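Local atomic coordinates of NTP pyrophosphohydrolase MazG-like domain-containing protein (Vibrio sp. DAT722, PDB entry 2Q73), a protein that probably acts as a house-cleaning nucleoside triphosphate pyrophosphohydrolase of the MazG family, using bound magnesium to hydrolyse NTPs. Residues H73-L77 with E78-E82. Sequence-based numbering, arbitrary orientation.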
loop_
_atom_site.group_PDB
_atom_site.type_symbol
_atom_site.label_atom_id
_atom_site.label_comp_id
_atom_site.label_asym_id
_atom_site.label_seq_id
_atom_site.Cartn_x
_atom_site.Cartn_y
_atom_site.Cartn_z
ATOM N N HIS C 73 -0.016 -4.189 18.918
ATOM C CA HIS C 73 1.307 -3.608 19.140
ATOM C C HIS C 73 1.407 -2.775 20.402
ATOM O O HIS C 73 2.378 -2.038 20.575
ATOM C CB HIS C 73 1.751 -2.805 17.910
ATOM C CG HIS C 73 2.038 -3.670 16.724
ATOM N ND1 HIS C 73 3.235 -4.335 16.569
ATOM C CD2 HIS C 73 1.277 -4.015 15.660
ATOM C CE1 HIS C 73 3.206 -5.028 15.445
ATOM N NE2 HIS C 73 2.029 -4.852 14.874
ATOM N N GLY C 74 0.407 -2.900 21.274
ATOM C CA GLY C 74 0.411 -2.228 22.574
ATOM C C GLY C 74 0.321 -0.719 22.486
ATOM O O GLY C 74 0.842 0.000 23.353
ATOM N N VAL C 75 -0.348 -0.239 21.441
ATOM C CA VAL C 75 -0.493 1.200 21.224
ATOM C C VAL C 75 -1.845 1.741 21.716
ATOM O O VAL C 75 -2.894 1.158 21.443
ATOM C CB VAL C 75 -0.303 1.575 19.738
ATOM C CG1 VAL C 75 -0.462 3.094 19.560
ATOM C CG2 VAL C 75 1.060 1.090 19.230
ATOM N N ASN C 76 -1.798 2.866 22.420
ATOM C CA ASN C 76 -2.992 3.601 22.813
ATOM C C ASN C 76 -3.128 4.794 21.857
ATOM O O ASN C 76 -2.360 5.755 21.935
ATOM C CB ASN C 76 -2.879 4.050 24.279
ATOM C CG ASN C 76 -4.113 4.809 24.776
ATOM O OD1 ASN C 76 -4.785 5.507 24.022
ATOM N ND2 ASN C 76 -4.397 4.683 26.056
ATOM N N LEU C 77 -4.103 4.725 20.956
ATOM C CA LEU C 77 -4.212 5.722 19.883
ATOM C C LEU C 77 -4.606 7.102 20.410
ATOM O O LEU C 77 -4.095 8.121 19.939
ATOM C CB LEU C 77 -5.152 5.254 18.756
ATOM C CG LEU C 77 -4.607 4.127 17.878
ATOM C CD1 LEU C 77 -5.734 3.475 17.079
ATOM C CD2 LEU C 77 -3.475 4.615 16.968
ATOM N N GLU C 78 -5.504 7.126 21.396
ATOM C CA GLU C 78 -5.946 8.379 22.007
ATOM C C GLU C 78 -4.776 9.073 22.709
ATOM O O GLU C 78 -4.572 10.266 22.530
ATOM C CB GLU C 78 -7.147 8.133 22.927
ATOM C CG GLU C 78 -7.637 9.344 23.747
ATOM C CD GLU C 78 -8.258 10.463 22.916
ATOM O OE1 GLU C 78 -8.502 10.292 21.701
ATOM O OE2 GLU C 78 -8.514 11.538 23.505
ATOM N N LYS C 79 -3.986 8.315 23.469
ATOM C CA LYS C 79 -2.802 8.869 24.138
ATOM C C LYS C 79 -1.756 9.346 23.125
ATOM O O LYS C 79 -1.148 10.410 23.309
ATOM C CB LYS C 79 -2.189 7.859 25.118
ATOM C CG LYS C 79 -1.094 8.428 26.024
ATOM C CD LYS C 79 -1.656 9.415 27.048
ATOM C CE LYS C 79 -0.572 9.924 27.997
ATOM N NZ LYS C 79 -1.139 10.803 29.051
ATOM N N THR C 80 -1.561 8.556 22.066
ATOM C CA THR C 80 -0.645 8.916 20.978
ATOM C C THR C 80 -1.098 10.224 20.323
ATOM O O THR C 80 -0.284 11.133 20.106
ATOM C CB THR C 80 -0.492 7.774 19.932
ATOM O OG1 THR C 80 -0.020 6.594 20.595
ATOM C CG2 THR C 80 0.500 8.162 18.853
ATOM N N HIS C 81 -2.400 10.324 20.054
ATOM C CA HIS C 81 -3.011 11.554 19.546
ATOM C C HIS C 81 -2.666 12.739 20.448
ATOM O O HIS C 81 -2.238 13.786 19.967
ATOM C CB HIS C 81 -4.531 11.378 19.412
ATOM C CG HIS C 81 -5.267 12.623 19.012
ATOM N ND1 HIS C 81 -6.364 13.091 19.708
ATOM C CD2 HIS C 81 -5.050 13.509 18.009
ATOM C CE1 HIS C 81 -6.799 14.205 19.139
ATOM N NE2 HIS C 81 -6.026 14.470 18.097
ATOM N N GLU C 82 -2.823 12.556 21.758
ATOM C CA GLU C 82 -2.517 13.605 22.717
ATOM C C GLU C 82 -1.052 14.049 22.623
ATOM O O GLU C 82 -0.768 15.251 22.638
ATOM C CB GLU C 82 -2.877 13.149 24.134
ATOM C CG GLU C 82 -4.388 13.135 24.426
ATOM C CD GLU C 82 -4.711 12.551 25.806
ATOM O OE1 GLU C 82 -4.219 11.423 26.140
ATOM O OE2 GLU C 82 -5.463 13.218 26.570
#
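N76 reaches forward over the first turn of helix 77-90 and meets K79 with its amide, OD1 on the backbone N and the flat face over CB. N76 CB lies 4.0 Å from K79 CB. The amide carbon comes closer, with N76 CG 3.6 Å from K79 CB. At the tip, N76 OD1 accepts from K79 N at 3.0 Å. The N-H points almost straight at the oxygen (172°) but approaches from well above the amide plane. N76 ND2, the other branch, also lies beside K79 CB, at 4.0 Å. What brings OD1 to the helix's N-terminus is a chi1 of -179°, which sets CG trans to N76 N and alongside the residue's own carbonyl carbon. This is a classic N-cap: asparagine suits it because a short side chain carrying an acceptor can serve an amide of the first turn, where no preceding turn supplies a carbonyl. The preceding helix, 55-72, closes with a Schellman motif whose C-prime residue is G74, where positive phi favours glycine, so one tight loop ends one helix and starts the next. N76 O accepts from T80 N at 2.9 Å and from T80 OG1 at 2.8 Å, the hydroxyl standing 44° out of the carbonyl plane. Threonine suits the place because its hydroxyl, carried directly on CB, can reach the carbonyl four residues back; it also bonds to Q45 of the second subunit. V75 CG1 packs on T80 OG1 at 3.7 Å, while L77, apolar and buried, turns from the following turn to cover C67 and A70 of helix 55-72.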